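Local coordinates for PTS-dependent dihydroxyacetone kinase operon regulatory protein (Escherichia coli, PDB 4LRZ), which activates transcription of the dhaKLM operon from a sigma-70 promoter and represses its own expression, the present chain being probably its sensor part, at residues A52-G57 / L75-E80; A59-A64 / L179-E184; L85-D90 / F102-Y107. One frame throughout, in Å; residues are numbered along the deposited sequence.

How the interactions relate
All three contacts lie in the GAF domain of the probable sensor region. Interaction 1 packs the first half of helix 51-66 on strand 74-79. Interaction 2 packs its second half on helix 174-211. Their segments alternate along the chain. L61 bridges them by packing on I77 and L75. Centres lie about 10 Å apart for interactions 1 and 2 and for 1 and 3, and about 16 Å for 2 and 3. Interaction 3 follows interaction 1 and is nested in the loop closed by interaction 2. It joins strand 84-89, at the sheet edge beside 74-79, to the 102-107 loop. Helix 51-66 thus packs against both the sheet and the long helix running toward the PAS region.

Interaction 1. Residues A52-G57 / L75-E80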
loop_
_atom_site.group_PDB
_atom_site.type_symbol
_atom_site.label_atom_id
_atom_site.label_comp_id
_atom_site.label_asym_id
_atom_site.label_seq_id
_atom_site.Cartn_x
_atom_site.Cartn_y
_atom_site.Cartn_z
ATOM N N ALA F 52 -11.550 -6.759 8.195
ATOM C CA ALA F 52 -10.445 -6.328 7.377
ATOM C C ALA F 52 -9.490 -5.441 8.182
ATOM O O ALA F 52 -8.298 -5.745 8.276
ATOM C CB ALA F 52 -10.935 -5.658 6.090
ATOM N N MET F 53 -10.000 -4.382 8.797
ATOM C CA MET F 53 -9.148 -3.516 9.613
ATOM C C MET F 53 -8.616 -4.272 10.855
ATOM O O MET F 53 -7.502 -4.038 11.309
ATOM C CB MET F 53 -9.893 -2.223 10.002
ATOM C CG MET F 53 -9.213 -1.343 11.110
ATOM S SD MET F 53 -10.286 -0.936 12.575
ATOM C CE MET F 53 -11.075 -2.528 12.736
ATOM N N LEU F 54 -9.409 -5.183 11.397
ATOM C CA LEU F 54 -9.044 -5.863 12.643
ATOM C C LEU F 54 -7.852 -6.749 12.509
ATOM O O LEU F 54 -6.932 -6.709 13.329
ATOM C CB LEU F 54 -10.177 -6.791 13.145
ATOM C CG LEU F 54 -10.897 -6.342 14.393
ATOM C CD1 LEU F 54 -11.883 -7.399 14.852
ATOM C CD2 LEU F 54 -9.910 -5.943 15.502
ATOM N N THR F 55 -7.893 -7.600 11.503
ATOM C CA THR F 55 -6.863 -8.598 11.389
ATOM C C THR F 55 -5.537 -7.891 11.138
ATOM O O THR F 55 -4.519 -8.301 11.683
ATOM C CB THR F 55 -7.169 -9.651 10.329
ATOM O OG1 THR F 55 -6.960 -9.086 9.052
ATOM C CG2 THR F 55 -8.601 -10.107 10.440
ATOM N N LEU F 56 -5.575 -6.795 10.384
ATOM C CA LEU F 56 -4.376 -6.012 10.080
ATOM C C LEU F 56 -3.907 -5.304 11.345
ATOM O O LEU F 56 -2.730 -5.342 11.717
ATOM C CB LEU F 56 -4.685 -5.005 8.989
ATOM C CG LEU F 56 -5.010 -5.503 7.577
ATOM C CD1 LEU F 56 -5.219 -4.287 6.703
ATOM C CD2 LEU F 56 -3.841 -6.322 6.981
ATOM N N GLY F 57 -4.860 -4.709 12.054
ATOM C CA GLY F 57 -4.576 -4.044 13.311
ATOM C C GLY F 57 -3.990 -4.933 14.394
ATOM O O GLY F 57 -3.128 -4.486 15.147
ATOM N N LEU F 75 -2.658 -1.922 24.651
ATOM C CA LEU F 75 -2.936 -1.383 23.332
ATOM C C LEU F 75 -4.371 -1.815 22.968
ATOM O O LEU F 75 -4.773 -2.961 23.267
ATOM C CB LEU F 75 -1.906 -1.926 22.345
ATOM C CG LEU F 75 -0.430 -1.526 22.581
ATOM C CD1 LEU F 75 0.575 -2.534 21.967
ATOM C CD2 LEU F 75 -0.156 -0.149 22.026
ATOM N N PHE F 76 -5.120 -0.908 22.330
ATOM C CA PHE F 76 -6.500 -1.131 21.956
ATOM C C PHE F 76 -6.706 -0.859 20.465
ATOM O O PHE F 76 -6.161 0.092 19.934
ATOM C CB PHE F 76 -7.409 -0.101 22.682
ATOM C CG PHE F 76 -7.580 -0.297 24.196
ATOM C CD1 PHE F 76 -7.208 -1.461 24.849
ATOM C CD2 PHE F 76 -8.247 0.708 24.944
ATOM C CE1 PHE F 76 -7.436 -1.611 26.234
ATOM C CE2 PHE F 76 -8.510 0.568 26.323
ATOM C CZ PHE F 76 -8.092 -0.606 26.967
ATOM N N ILE F 77 -7.540 -1.655 19.805
ATOM C CA ILE F 77 -8.148 -1.220 18.543
ATOM C C ILE F 77 -9.633 -0.871 18.812
ATOM O O ILE F 77 -10.318 -1.649 19.437
ATOM C CB ILE F 77 -8.165 -2.324 17.468
ATOM C CG1 ILE F 77 -7.123 -3.364 17.761
ATOM C CG2 ILE F 77 -8.023 -1.689 16.055
ATOM C CD1 ILE F 77 -6.378 -3.927 16.431
ATOM N N LEU F 78 -10.112 0.285 18.351
ATOM C CA LEU F 78 -11.520 0.629 18.478
ATOM C C LEU F 78 -12.106 0.840 17.079
ATOM O O LEU F 78 -11.378 1.308 16.171
ATOM C CB LEU F 78 -11.736 1.877 19.343
ATOM C CG LEU F 78 -11.154 1.899 20.781
ATOM C CD1 LEU F 78 -9.744 2.493 20.773
ATOM C CD2 LEU F 78 -12.006 2.728 21.696
ATOM N N ASP F 79 -13.413 0.554 16.912
ATOM C CA ASP F 79 -14.077 0.814 15.621
ATOM C C ASP F 79 -14.429 2.293 15.477
ATOM O O ASP F 79 -14.116 3.066 16.381
ATOM C CB ASP F 79 -15.267 -0.118 15.374
ATOM C CG ASP F 79 -16.495 0.295 16.119
ATOM O OD1 ASP F 79 -16.478 1.261 16.912
ATOM O OD2 ASP F 79 -17.550 -0.322 15.866
ATOM N N GLU F 80 -15.083 2.698 14.382
ATOM C CA GLU F 80 -15.387 4.110 14.253
ATOM C C GLU F 80 -16.331 4.666 15.326
ATOM O O GLU F 80 -16.460 5.873 15.407
ATOM C CB GLU F 80 -15.910 4.569 12.873
ATOM C CG GLU F 80 -16.763 3.715 11.864
ATOM C CD GLU F 80 -17.293 2.366 12.305
ATOM O OE1 GLU F 80 -18.519 2.225 12.420
ATOM O OE2 GLU F 80 -16.497 1.422 12.463
#
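I77 CD1 lies over one face of the G57 carbonyl group, almost straight above its carbon. I77 CD1 is 3.3 Å from G57 C and 3.5 Å from G57 O. A methyl thus packs tightly on a flat backbone group. G57 has no CB, and one here would point at the strand and fall 2.7 Å from I77 CD1. The glycine therefore lets the helix come close. I77 has an unusual first torsion (chi1 -22°), which lies between staggered and eclipsed and hints at strain. I77 CG2 faces M53 SD at 4.2 Å. M53 reaches it because its CG is anti to the backbone N (chi1 168°). L54 comes obliquely across the tip of I77, with L54 CD2 4.2 Å from I77 CD1. This is buried van der Waals packing of helix on sheet in the GAF domain core. The helix segment runs nearly antiparallel to the strand segment, at 170°, with axes 9.8 Å apart at closest. I77 also touches Q58 and L61 of the same helix and I161 of strand 157-166. M53 reaches L85 of strand 84-89, and M53 and L56 pack on helix 174-211. The two helices lie side by side on the sheet.

Interaction 2. Residues A59-A64 / L179-E184; sequences AALEDA and LAIARE
I181 reaches across an antiparallel pair of helices in the GAF domain and touches A60, L61 and A64. The two segments run at 151° to each other, with their axes 10.7 Å apart at closest approach. From CB, which points at the other helix, I181 forks into two branches. CG2 is anti to the backbone N, and this turns it to the A60 and L61 side. I181 CG2 meets L61 CD1 at 3.7 Å and A60 CB at 4.2 Å. L61 crosses I181 at about a right angle. The other branch leaves through CG1, and its chain is extended (chi2 165°). At its tip, I181 CD1 meets A64 CB at 3.6 Å, one helical turn on from A60. The two alanine methyls are short, and I181 meets both of them. I161 of strand 157-166 packs on both L61 and I181 from the sheet. The second subunit packs here too: its A180 touches I181, and R183 forms a salt bridge with D63 of that subunit. E184 supplies a polar link at the margin of the apolar patch. Water 1 donates to E184 OE2 at 2.9 Å and, weakly, to A60 O at 3.5 Å.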
loop_
_atom_site.group_PDB
_atom_site.type_symbol
_atom_site.label_atom_id
_atom_site.label_comp_id
_atom_site.label_asym_id
_atom_site.label_seq_id
_atom_site.Cartn_x
_atom_site.Cartn_y
_atom_site.Cartn_z
ATOM N N ALA F 59 -2.270 -7.863 14.097
ATOM C CA ALA F 59 -0.892 -8.265 13.758
ATOM C C ALA F 59 0.105 -7.153 14.120
ATOM O O ALA F 59 1.170 -7.416 14.729
ATOM C CB ALA F 59 -0.774 -8.649 12.265
ATOM N N ALA F 60 -0.268 -5.921 13.756
ATOM C CA ALA F 60 0.536 -4.729 13.966
ATOM C C ALA F 60 0.749 -4.430 15.465
ATOM O O ALA F 60 1.850 -4.008 15.919
ATOM C CB ALA F 60 -0.150 -3.554 13.291
ATOM N N LEU F 61 -0.319 -4.664 16.219
ATOM C CA LEU F 61 -0.334 -4.451 17.653
ATOM C C LEU F 61 0.435 -5.511 18.420
ATOM O O LEU F 61 1.137 -5.176 19.371
ATOM C CB LEU F 61 -1.780 -4.309 18.168
ATOM C CG LEU F 61 -2.167 -2.870 18.494
ATOM C CD1 LEU F 61 -1.758 -1.902 17.452
ATOM C CD2 LEU F 61 -3.695 -2.676 18.809
ATOM N N GLU F 62 0.237 -6.775 18.088
ATOM C CA GLU F 62 1.143 -7.844 18.566
ATOM C C GLU F 62 2.616 -7.510 18.389
ATOM O O GLU F 62 3.389 -7.675 19.331
ATOM C CB GLU F 62 0.866 -9.212 17.899
ATOM C CG GLU F 62 -0.499 -9.730 18.369
ATOM C CD GLU F 62 -1.138 -10.707 17.407
ATOM O OE1 GLU F 62 -2.348 -11.037 17.617
ATOM O OE2 GLU F 62 -0.424 -11.154 16.463
ATOM N N ASP F 63 2.982 -7.046 17.199
ATOM C CA ASP F 63 4.347 -6.643 16.923
ATOM C C ASP F 63 4.786 -5.435 17.769
ATOM O O ASP F 63 5.928 -5.388 18.226
ATOM C CB ASP F 63 4.538 -6.362 15.427
ATOM C CG ASP F 63 4.419 -7.647 14.546
ATOM O OD1 ASP F 63 4.691 -7.565 13.328
ATOM O OD2 ASP F 63 4.062 -8.751 15.047
ATOM N N ALA F 64 3.901 -4.463 17.989
ATOM C CA ALA F 64 4.323 -3.263 18.719
ATOM C C ALA F 64 4.625 -3.717 20.124
ATOM O O ALA F 64 5.613 -3.296 20.702
ATOM C CB ALA F 64 3.253 -2.158 18.727
ATOM N N LEU F 179 0.265 6.903 16.145
ATOM C CA LEU F 179 0.165 7.509 14.834
ATOM C C LEU F 179 0.764 6.664 13.688
ATOM O O LEU F 179 0.143 6.409 12.638
ATOM C CB LEU F 179 0.790 8.907 14.876
ATOM C CG LEU F 179 1.015 9.716 13.605
ATOM C CD1 LEU F 179 -0.254 10.330 13.115
ATOM C CD2 LEU F 179 1.997 10.779 13.885
ATOM N N ALA F 180 1.965 6.192 13.896
ATOM C CA ALA F 180 2.634 5.418 12.870
ATOM C C ALA F 180 1.911 4.092 12.615
ATOM O O ALA F 180 1.840 3.640 11.460
ATOM C CB ALA F 180 4.071 5.186 13.301
ATOM N N ILE F 181 1.405 3.457 13.681
ATOM C CA ILE F 181 0.627 2.215 13.552
ATOM C C ILE F 181 -0.723 2.485 12.883
ATOM O O ILE F 181 -1.100 1.764 11.976
ATOM C CB ILE F 181 0.445 1.493 14.865
ATOM C CG1 ILE F 181 1.782 0.940 15.338
ATOM C CG2 ILE F 181 -0.541 0.363 14.748
ATOM C CD1 ILE F 181 1.740 0.524 16.796
ATOM N N ALA F 182 -1.410 3.558 13.258
ATOM C CA ALA F 182 -2.674 3.900 12.526
ATOM C C ALA F 182 -2.408 4.140 11.079
ATOM O O ALA F 182 -3.137 3.656 10.222
ATOM C CB ALA F 182 -3.478 5.128 13.139
ATOM N N ARG F 183 -1.373 4.896 10.774
ATOM C CA ARG F 183 -1.048 5.073 9.350
ATOM C C ARG F 183 -0.635 3.821 8.578
ATOM O O ARG F 183 -0.952 3.679 7.385
ATOM C CB ARG F 183 -0.104 6.228 9.135
ATOM C CG ARG F 183 -0.956 7.439 8.711
ATOM C CD ARG F 183 -0.674 8.707 9.506
ATOM N NE ARG F 183 0.630 9.270 9.167
ATOM C CZ ARG F 183 0.940 10.568 9.251
ATOM N NH1 ARG F 183 0.041 11.477 9.660
ATOM N NH2 ARG F 183 2.161 10.950 8.930
ATOM N N GLU F 184 0.020 2.893 9.268
ATOM C CA GLU F 184 0.419 1.643 8.664
ATOM C C GLU F 184 -0.805 0.788 8.358
ATOM O O GLU F 184 -0.931 0.311 7.248
ATOM C CB GLU F 184 1.421 0.916 9.573
ATOM C CG GLU F 184 1.370 -0.605 9.495
ATOM C CD GLU F 184 2.572 -1.299 10.175
ATOM O OE1 GLU F 184 3.145 -2.191 9.506
ATOM O OE2 GLU F 184 2.933 -0.982 11.353
HETATM O O HOH W 1 3.918 -2.137 13.857
#

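Interaction 3. Residues L85-D90 / F102-Y107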
loop_
_atom_site.group_PDB
_atom_site.type_symbol
_atom_site.label_atom_id
_atom_site.label_comp_id
_atom_site.label_asym_id
_atom_site.label_seq_id
_atom_site.Cartn_x
_atom_site.Cartn_y
_atom_site.Cartn_z
ATOM N N LEU F 85 -12.567 -3.237 20.049
ATOM C CA LEU F 85 -12.633 -4.472 19.241
ATOM C C LEU F 85 -11.621 -5.538 19.737
ATOM O O LEU F 85 -11.916 -6.734 19.741
ATOM C CB LEU F 85 -12.377 -4.152 17.760
ATOM C CG LEU F 85 -13.417 -3.256 17.064
ATOM C CD1 LEU F 85 -12.903 -2.829 15.708
ATOM C CD2 LEU F 85 -14.763 -3.976 16.908
ATOM N N SER F 86 -10.432 -5.077 20.141
ATOM C CA SER F 86 -9.362 -5.963 20.622
ATOM C C SER F 86 -8.421 -5.235 21.573
ATOM O O SER F 86 -8.211 -4.017 21.456
ATOM C CB SER F 86 -8.558 -6.452 19.430
ATOM O OG SER F 86 -7.963 -7.721 19.693
ATOM N N ARG F 87 -7.853 -5.987 22.511
ATOM C CA ARG F 87 -6.889 -5.468 23.468
ATOM C C ARG F 87 -5.670 -6.395 23.571
ATOM O O ARG F 87 -5.813 -7.607 23.515
ATOM C CB ARG F 87 -7.550 -5.384 24.854
ATOM C CG ARG F 87 -8.820 -4.547 24.886
ATOM C CD ARG F 87 -9.968 -5.267 25.583
ATOM N NE ARG F 87 -9.585 -5.673 26.910
ATOM C CZ ARG F 87 -9.294 -6.922 27.255
ATOM N NH1 ARG F 87 -9.378 -7.924 26.360
ATOM N NH2 ARG F 87 -8.943 -7.160 28.504
ATOM N N ASN F 88 -4.483 -5.851 23.764
ATOM C CA ASN F 88 -3.343 -6.705 24.077
ATOM C C ASN F 88 -2.338 -5.876 24.825
ATOM O O ASN F 88 -2.618 -4.695 25.082
ATOM C CB ASN F 88 -2.741 -7.389 22.828
ATOM C CG ASN F 88 -2.055 -6.422 21.928
ATOM O OD1 ASN F 88 -0.909 -6.621 21.518
ATOM N ND2 ASN F 88 -2.730 -5.352 21.624
ATOM N N GLY F 89 -1.207 -6.478 25.217
ATOM C CA GLY F 89 -0.240 -5.780 26.062
ATOM C C GLY F 89 -0.034 -6.490 27.400
ATOM O O GLY F 89 -0.153 -7.708 27.501
ATOM N N ASP F 90 0.284 -5.729 28.429
ATOM C CA ASP F 90 0.639 -6.324 29.696
ATOM C C ASP F 90 -0.583 -6.842 30.464
ATOM O O ASP F 90 -1.517 -6.081 30.736
ATOM C CB ASP F 90 1.408 -5.312 30.540
ATOM C CG ASP F 90 1.569 -5.759 31.963
ATOM O OD1 ASP F 90 2.283 -6.742 32.203
ATOM O OD2 ASP F 90 0.987 -5.123 32.854
ATOM N N PHE F 102 -13.160 -1.478 30.933
ATOM C CA PHE F 102 -12.713 -1.531 29.553
ATOM C C PHE F 102 -12.461 -2.984 29.150
ATOM O O PHE F 102 -11.500 -3.573 29.589
ATOM C CB PHE F 102 -11.437 -0.725 29.366
ATOM C CG PHE F 102 -11.560 0.745 29.670
ATOM C CD1 PHE F 102 -10.995 1.268 30.814
ATOM C CD2 PHE F 102 -12.185 1.602 28.785
ATOM C CE1 PHE F 102 -11.056 2.647 31.096
ATOM C CE2 PHE F 102 -12.252 2.971 29.048
ATOM C CZ PHE F 102 -11.688 3.492 30.216
ATOM N N ASN F 103 -13.337 -3.562 28.332
ATOM C CA ASN F 103 -13.244 -4.941 27.883
ATOM C C ASN F 103 -13.537 -4.899 26.406
ATOM O O ASN F 103 -13.874 -3.858 25.890
ATOM C CB ASN F 103 -14.323 -5.786 28.557
ATOM C CG ASN F 103 -14.166 -5.850 30.055
ATOM O OD1 ASN F 103 -13.195 -6.434 30.574
ATOM N ND2 ASN F 103 -15.117 -5.250 30.772
ATOM N N ASP F 104 -13.431 -6.035 25.724
ATOM C CA ASP F 104 -13.912 -6.140 24.347
ATOM C C ASP F 104 -15.384 -5.724 24.314
ATOM O O ASP F 104 -16.172 -6.147 25.150
ATOM C CB ASP F 104 -13.794 -7.566 23.810
ATOM C CG ASP F 104 -12.370 -7.994 23.578
ATOM O OD1 ASP F 104 -12.182 -9.193 23.342
ATOM O OD2 ASP F 104 -11.439 -7.171 23.652
ATOM N N GLY F 105 -15.731 -4.892 23.344
ATOM C CA GLY F 105 -17.094 -4.348 23.235
ATOM C C GLY F 105 -17.509 -3.147 24.066
ATOM O O GLY F 105 -18.630 -2.660 23.875
ATOM N N THR F 106 -16.678 -2.683 25.005
ATOM C CA THR F 106 -16.975 -1.467 25.769
ATOM C C THR F 106 -16.896 -0.267 24.821
ATOM O O THR F 106 -15.901 -0.136 24.068
ATOM C CB THR F 106 -15.918 -1.255 26.855
ATOM O OG1 THR F 106 -16.034 -2.286 27.832
ATOM C CG2 THR F 106 -16.063 0.103 27.566
ATOM N N TYR F 107 -17.925 0.574 24.835
ATOM C CA TYR F 107 -17.919 1.859 24.118
ATOM C C TYR F 107 -17.283 2.946 24.971
ATOM O O TYR F 107 -17.582 3.058 26.148
ATOM C CB TYR F 107 -19.353 2.297 23.763
ATOM C CG TYR F 107 -20.066 1.381 22.814
ATOM C CD1 TYR F 107 -19.935 1.564 21.447
ATOM C CD2 TYR F 107 -20.908 0.343 23.286
ATOM C CE1 TYR F 107 -20.615 0.759 20.543
ATOM C CE2 TYR F 107 -21.601 -0.486 22.394
ATOM C CZ TYR F 107 -21.423 -0.267 21.004
ATOM O OH TYR F 107 -22.035 -1.031 20.057
HETATM O O HOH W 2 -8.590 -4.540 29.179
HETATM O O HOH W 3 -9.005 -8.561 23.137
#
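R87 and D104 form a weak salt bridge between an outermost strand of the GAF-domain sheet and a loop. The loop carries a type II beta turn from N103 to T106. The strand has a classic beta bulge, in which L85 and S86 both face I77.

The ionic contact is long. R87 NH1 donates to D104 OD2 at 3.5 Å, with an N-H...O angle of 152°. The carboxylate oxygen lies at the edge of the guanidinium, near its plane, yet the two flat groups are turned 80° apart. R87 gets there by a bent chain: CG is anti to the carbonyl carbon (chi1 -56°), and further bends follow at chi2 and chi3. The carboxylate also lies against the R87 side chain before the guanidinium: R87 CD is 3.1 Å from D104 OD2.

Nonpolar packing is slighter. R87 CD also rests on the backbone of N103, and F76 of strand 74-79 touches R87. F43 of helix 40-49 packs on D104.

Water does much of the polar bridging. Water 2 lies in the guanidinium plane, accepts from R87 NE at 2.7 Å and donates to F102 O at 3.1 Å. Water 3 accepts from R87 N at 2.9 Å and donates to D104 OD2 at 2.8 Å. It also accepts weakly from R87 NH1. R87 thus serves both partners; with an alanine here, D104 would probably be left without its positive mate, and water 2, held to the loop by F102 O, would lose its link to the strand.

The turn has an outside support, as N103 OD1 bonds to S98 OG of helix 91-99. It is also held from within. T106 N bonds back to N103 O, and N103 N donates to T106 OG1 at 3.0 Å.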